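Local coordinates for putative secreted endoglycosylceramidase (PDB 6JYZ), which probably hydrolyses the O-glycosidic link between galactose and ceramide in glycosphingolipids, as a glycoside hydrolase family 5 endogalactosylceramidase, at residues G334-D348 against L397-Y409. Residues are numbered along the deposited sequence; the frame is centred on the assembly and turned at random.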
loop_
_atom_site.group_PDB
_atom_site.type_symbol
_atom_site.label_atom_id
_atom_site.label_comp_id
_atom_site.label_asym_id
_atom_site.label_seq_id
_atom_site.Cartn_x
_atom_site.Cartn_y
_atom_site.Cartn_z
ATOM N N GLY A 334 1.734 -18.334 -1.346
ATOM C CA GLY A 334 1.697 -19.787 -1.618
ATOM C C GLY A 334 0.338 -20.364 -1.235
ATOM O O GLY A 334 -0.713 -19.747 -1.319
ATOM N N ASP A 335 0.415 -21.638 -0.827
ATOM C CA ASP A 335 -0.790 -22.414 -0.546
ATOM C C ASP A 335 -1.397 -21.967 0.785
ATOM O O ASP A 335 -0.727 -22.066 1.815
ATOM C CB ASP A 335 -0.398 -23.895 -0.422
ATOM C CG ASP A 335 -1.536 -24.854 -0.159
ATOM O OD1 ASP A 335 -2.714 -24.427 0.031
ATOM O OD2 ASP A 335 -1.232 -26.059 -0.371
ATOM N N PRO A 336 -2.652 -21.501 0.849
ATOM C CA PRO A 336 -3.264 -21.124 2.117
ATOM C C PRO A 336 -3.353 -22.250 3.136
ATOM O O PRO A 336 -3.361 -22.025 4.338
ATOM C CB PRO A 336 -4.667 -20.558 1.730
ATOM C CG PRO A 336 -4.928 -21.109 0.331
ATOM C CD PRO A 336 -3.574 -21.287 -0.295
ATOM N N ASP A 337 -3.452 -23.506 2.660
ATOM C CA ASP A 337 -3.421 -24.619 3.593
ATOM C C ASP A 337 -2.149 -24.623 4.414
ATOM O O ASP A 337 -2.180 -25.086 5.542
ATOM C CB ASP A 337 -3.572 -25.944 2.830
ATOM C CG ASP A 337 -4.984 -26.107 2.283
ATOM O OD1 ASP A 337 -5.938 -25.395 2.771
ATOM O OD2 ASP A 337 -5.135 -26.963 1.395
ATOM N N GLU A 338 -1.028 -24.189 3.825
ATOM C CA GLU A 338 0.241 -24.133 4.522
ATOM C C GLU A 338 0.491 -22.774 5.177
ATOM O O GLU A 338 1.143 -22.733 6.182
ATOM C CB GLU A 338 1.381 -24.361 3.535
ATOM C CG GLU A 338 1.357 -25.764 2.918
ATOM C CD GLU A 338 1.707 -26.940 3.831
ATOM O OE1 GLU A 338 1.503 -26.842 5.073
ATOM O OE2 GLU A 338 2.195 -27.971 3.297
ATOM N N GLN A 339 -0.072 -21.670 4.625
ATOM C CA GLN A 339 0.406 -20.346 5.051
ATOM C C GLN A 339 -0.663 -19.562 5.796
ATOM O O GLN A 339 -0.348 -18.454 6.261
ATOM C CB GLN A 339 0.849 -19.581 3.788
ATOM C CG GLN A 339 2.103 -20.221 3.145
ATOM C CD GLN A 339 2.560 -19.474 1.930
ATOM O OE1 GLN A 339 1.876 -18.627 1.374
ATOM N NE2 GLN A 339 3.699 -19.869 1.396
ATOM N N ALA A 340 -1.932 -20.026 5.905
ATOM C CA ALA A 340 -2.933 -19.229 6.587
ATOM C C ALA A 340 -2.541 -18.957 8.026
ATOM O O ALA A 340 -2.896 -17.926 8.579
ATOM C CB ALA A 340 -4.274 -19.927 6.507
ATOM N N GLY A 341 -1.765 -19.816 8.653
ATOM C CA GLY A 341 -1.347 -19.585 10.026
ATOM C C GLY A 341 -0.393 -18.391 10.161
ATOM O O GLY A 341 -0.370 -17.696 11.167
ATOM N N GLN A 342 0.421 -18.182 9.109
ATOM C CA GLN A 342 1.283 -17.007 9.105
ATOM C C GLN A 342 0.431 -15.745 8.921
ATOM O O GLN A 342 0.694 -14.770 9.596
ATOM C CB GLN A 342 2.167 -17.040 7.858
ATOM C CG GLN A 342 2.851 -18.354 7.592
ATOM C CD GLN A 342 3.969 -18.336 8.531
ATOM O OE1 GLN A 342 3.728 -18.470 9.727
ATOM N NE2 GLN A 342 5.203 -18.241 7.958
ATOM N N VAL A 343 -0.556 -15.803 8.060
ATOM C CA VAL A 343 -1.481 -14.680 7.896
ATOM C C VAL A 343 -2.172 -14.369 9.211
ATOM O O VAL A 343 -2.301 -13.203 9.635
ATOM C CB VAL A 343 -2.452 -14.910 6.731
ATOM C CG1 VAL A 343 -3.396 -13.734 6.610
ATOM C CG2 VAL A 343 -1.643 -15.128 5.449
ATOM N N ARG A 344 -2.614 -15.418 9.945
ATOM C CA ARG A 344 -3.221 -15.227 11.234
ATOM C C ARG A 344 -2.274 -14.554 12.208
ATOM O O ARG A 344 -2.691 -13.642 12.922
ATOM C CB ARG A 344 -3.692 -16.621 11.719
ATOM C CG ARG A 344 -4.339 -16.545 13.107
ATOM C CD ARG A 344 -4.752 -17.979 13.513
ATOM N NE ARG A 344 -5.209 -18.059 14.883
ATOM C CZ ARG A 344 -5.919 -19.077 15.388
ATOM N NH1 ARG A 344 -6.287 -20.090 14.610
ATOM N NH2 ARG A 344 -6.268 -19.061 16.670
ATOM N N ARG A 345 -1.030 -15.011 12.264
ATOM C CA ARG A 345 -0.049 -14.377 13.117
ATOM C C ARG A 345 0.141 -12.887 12.765
ATOM O O ARG A 345 0.338 -12.056 13.632
ATOM C CB ARG A 345 1.333 -15.082 12.998
ATOM C CG ARG A 345 1.345 -16.431 13.736
ATOM C CD ARG A 345 2.545 -17.259 13.294
ATOM N NE ARG A 345 3.808 -16.619 13.597
ATOM C CZ ARG A 345 4.954 -16.906 13.000
ATOM N NH1 ARG A 345 4.974 -17.924 12.131
ATOM N NH2 ARG A 345 6.086 -16.296 13.329
ATOM N N PHE A 346 0.118 -12.594 11.434
ATOM C CA PHE A 346 0.268 -11.200 11.023
ATOM C C PHE A 346 -0.862 -10.296 11.537
ATOM O O PHE A 346 -0.612 -9.254 12.069
ATOM C CB PHE A 346 0.419 -11.198 9.507
ATOM C CG PHE A 346 0.889 -9.852 9.007
ATOM C CD1 PHE A 346 0.025 -8.761 8.862
ATOM C CD2 PHE A 346 2.239 -9.665 8.683
ATOM C CE1 PHE A 346 0.469 -7.526 8.425
ATOM C CE2 PHE A 346 2.677 -8.419 8.225
ATOM C CZ PHE A 346 1.803 -7.359 8.120
ATOM N N VAL A 347 -2.102 -10.778 11.297
ATOM C CA VAL A 347 -3.235 -9.984 11.804
ATOM C C VAL A 347 -3.193 -9.831 13.334
ATOM O O VAL A 347 -3.452 -8.745 13.865
ATOM C CB VAL A 347 -4.550 -10.580 11.281
ATOM C CG1 VAL A 347 -5.742 -9.800 11.892
ATOM C CG2 VAL A 347 -4.589 -10.552 9.768
ATOM N N ASP A 348 -2.808 -10.929 14.014
ATOM C CA ASP A 348 -2.668 -10.814 15.456
ATOM C C ASP A 348 -1.696 -9.735 15.845
ATOM O O ASP A 348 -1.936 -8.987 16.782
ATOM C CB ASP A 348 -2.167 -12.124 16.087
ATOM C CG ASP A 348 -3.122 -13.320 16.057
ATOM O OD1 ASP A 348 -4.286 -13.200 15.625
ATOM O OD2 ASP A 348 -2.603 -14.460 16.387
ATOM N N LEU A 397 -12.918 -16.400 -4.002
ATOM C CA LEU A 397 -11.895 -15.901 -3.107
ATOM C C LEU A 397 -10.995 -17.049 -2.708
ATOM O O LEU A 397 -11.385 -18.229 -2.641
ATOM C CB LEU A 397 -12.529 -15.386 -1.811
ATOM C CG LEU A 397 -13.311 -14.073 -1.937
ATOM C CD1 LEU A 397 -14.195 -13.844 -0.699
ATOM C CD2 LEU A 397 -12.398 -12.863 -2.065
ATOM N N VAL A 398 -9.761 -16.715 -2.303
ATOM C CA VAL A 398 -8.842 -17.657 -1.716
ATOM C C VAL A 398 -9.208 -17.662 -0.236
ATOM O O VAL A 398 -8.793 -16.796 0.560
ATOM C CB VAL A 398 -7.384 -17.198 -1.944
ATOM C CG1 VAL A 398 -6.402 -18.112 -1.226
ATOM C CG2 VAL A 398 -7.047 -17.142 -3.448
ATOM N N GLU A 399 -10.070 -18.608 0.146
ATOM C CA GLU A 399 -10.823 -18.451 1.388
ATOM C C GLU A 399 -9.937 -18.516 2.631
ATOM O O GLU A 399 -10.241 -17.792 3.591
ATOM C CB GLU A 399 -11.892 -19.568 1.457
ATOM C CG GLU A 399 -13.009 -19.371 0.447
ATOM C CD GLU A 399 -13.967 -18.201 0.663
ATOM O OE1 GLU A 399 -13.874 -17.478 1.746
ATOM O OE2 GLU A 399 -14.832 -17.975 -0.270
ATOM N N GLY A 400 -8.884 -19.341 2.640
ATOM C CA GLY A 400 -8.018 -19.437 3.789
ATOM C C GLY A 400 -7.344 -18.100 4.157
ATOM O O GLY A 400 -7.064 -17.852 5.318
ATOM N N PHE A 401 -7.059 -17.267 3.112
ATOM C CA PHE A 401 -6.492 -15.951 3.381
ATOM C C PHE A 401 -7.636 -14.973 3.655
ATOM O O PHE A 401 -7.513 -14.163 4.557
ATOM C CB PHE A 401 -5.624 -15.522 2.196
ATOM C CG PHE A 401 -4.352 -16.312 2.032
ATOM C CD1 PHE A 401 -3.726 -16.971 3.089
ATOM C CD2 PHE A 401 -3.778 -16.360 0.781
ATOM C CE1 PHE A 401 -2.508 -17.628 2.894
ATOM C CE2 PHE A 401 -2.536 -16.991 0.593
ATOM C CZ PHE A 401 -1.930 -17.650 1.660
ATOM N N ALA A 402 -8.699 -14.990 2.821
ATOM C CA ALA A 402 -9.802 -14.054 2.964
ATOM C C ALA A 402 -10.387 -14.084 4.372
ATOM O O ALA A 402 -10.740 -13.010 4.880
ATOM C CB ALA A 402 -10.894 -14.233 1.934
ATOM N N GLU A 403 -10.481 -15.278 4.987
ATOM C CA GLU A 403 -11.115 -15.281 6.291
ATOM C C GLU A 403 -10.254 -14.563 7.305
ATOM O O GLU A 403 -10.779 -13.999 8.267
ATOM C CB GLU A 403 -11.490 -16.708 6.679
ATOM C CG GLU A 403 -10.388 -17.666 6.936
ATOM C CD GLU A 403 -10.892 -19.057 7.358
ATOM O OE1 GLU A 403 -12.128 -19.283 7.348
ATOM O OE2 GLU A 403 -10.063 -19.877 7.734
ATOM N N GLN A 404 -8.917 -14.579 7.189
ATOM C CA GLN A 404 -8.101 -13.796 8.090
ATOM C C GLN A 404 -8.234 -12.297 7.828
ATOM O O GLN A 404 -8.304 -11.481 8.756
ATOM C CB GLN A 404 -6.629 -14.216 7.956
ATOM C CG GLN A 404 -6.355 -15.644 8.399
ATOM C CD GLN A 404 -6.710 -15.838 9.847
ATOM O OE1 GLN A 404 -6.451 -14.993 10.707
ATOM N NE2 GLN A 404 -7.250 -17.022 10.097
ATOM N N LEU A 405 -8.283 -11.922 6.551
ATOM C CA LEU A 405 -8.338 -10.516 6.212
ATOM C C LEU A 405 -9.645 -9.858 6.612
ATOM O O LEU A 405 -9.725 -8.673 6.836
ATOM C CB LEU A 405 -8.108 -10.313 4.716
ATOM C CG LEU A 405 -6.763 -10.836 4.183
ATOM C CD1 LEU A 405 -6.662 -10.509 2.698
ATOM C CD2 LEU A 405 -5.579 -10.280 4.958
ATOM N N ALA A 406 -10.725 -10.667 6.716
ATOM C CA ALA A 406 -12.047 -10.152 7.078
ATOM C C ALA A 406 -12.262 -10.083 8.598
ATOM O O ALA A 406 -13.384 -9.738 9.011
ATOM C CB ALA A 406 -13.128 -10.994 6.419
ATOM N N ARG A 407 -11.275 -10.422 9.391
ATOM C CA ARG A 407 -11.481 -10.473 10.837
ATOM C C ARG A 407 -11.997 -9.169 11.397
ATOM O O ARG A 407 -11.669 -8.055 10.966
ATOM C CB ARG A 407 -10.207 -10.900 11.559
ATOM C CG ARG A 407 -10.002 -12.420 11.457
ATOM C CD ARG A 407 -8.595 -12.888 11.809
ATOM N NE ARG A 407 -8.177 -12.411 13.105
ATOM C CZ ARG A 407 -6.946 -12.597 13.653
ATOM N NH1 ARG A 407 -6.064 -13.368 13.017
ATOM N NH2 ARG A 407 -6.632 -11.944 14.758
ATOM N N ALA A 408 -12.817 -9.274 12.455
ATOM C CA ALA A 408 -13.417 -8.141 13.128
ATOM C C ALA A 408 -12.354 -7.151 13.600
ATOM O O ALA A 408 -11.257 -7.559 14.102
ATOM C CB ALA A 408 -14.210 -8.665 14.360
ATOM N N TYR A 409 -12.655 -5.857 13.549
ATOM C CA TYR A 409 -11.770 -4.840 14.105
ATOM C C TYR A 409 -12.529 -3.548 14.323
ATOM O O TYR A 409 -13.509 -3.287 13.613
ATOM C CB TYR A 409 -10.522 -4.570 13.195
ATOM C CG TYR A 409 -10.810 -3.851 11.879
ATOM C CD1 TYR A 409 -11.485 -4.497 10.867
ATOM C CD2 TYR A 409 -10.431 -2.541 11.717
ATOM C CE1 TYR A 409 -11.796 -3.844 9.665
ATOM C CE2 TYR A 409 -10.709 -1.879 10.512
ATOM C CZ TYR A 409 -11.409 -2.526 9.519
ATOM O OH TYR A 409 -11.661 -1.849 8.329
#
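F401 fits as a knob into the hole on helix 336-348 formed by P336, Q339, A340 and V343. P336 CB lies over the ring face, 3.9 Å from the F401 ring centroid, a CH-pi contact. Q339 OE1 and A340 N lie at the ring edge. V343 splits its two methyls. CG2 reaches F401 CD1 at 3.6 Å. CG1, anti to the backbone N (chi1 179°), packs on Q404 CB instead. G400 has no side chain, and its CA passes close to P336 CB; a CB there would clash with the proline.

At the other end, the R407 guanidinium lies with one face on V347 CG1, 3.5 Å from R407 CZ. Its edge holds the polar partners. NH2 of R407 makes a salt bridge to D348 OD1 at 2.8 Å, nearly in the guanidinium plane. R407 NH1 donates to Q404 OE1 at 2.9 Å, almost straight along the carbonyl, and weakly to R344 O and D348 OD1. The bend at chi3 (54°) turns the R407 group back over V347. Q404 OE1 also rests against R344 CA and CB.

The axes of the two helical segments run nearly parallel, 13° apart and 9.0 Å at closest approach. Behind them lie W330 and W359, on strands 326-330 and 356-359 of the family's (beta/alpha)8 barrel; W359 meets the F401 ring edge-to-face. D335, at the N-cap of helix 336-348, accepts from D337 N through OD1.

A methionine in place of R407 would probably leave D348 without its charge partner and the Q404 amide free to turn. The contact thus joins an apolar end, packed around one aromatic ring, to a polar end where one guanidinium ties the C-terminal side of helix 399-405 to the barrel helix.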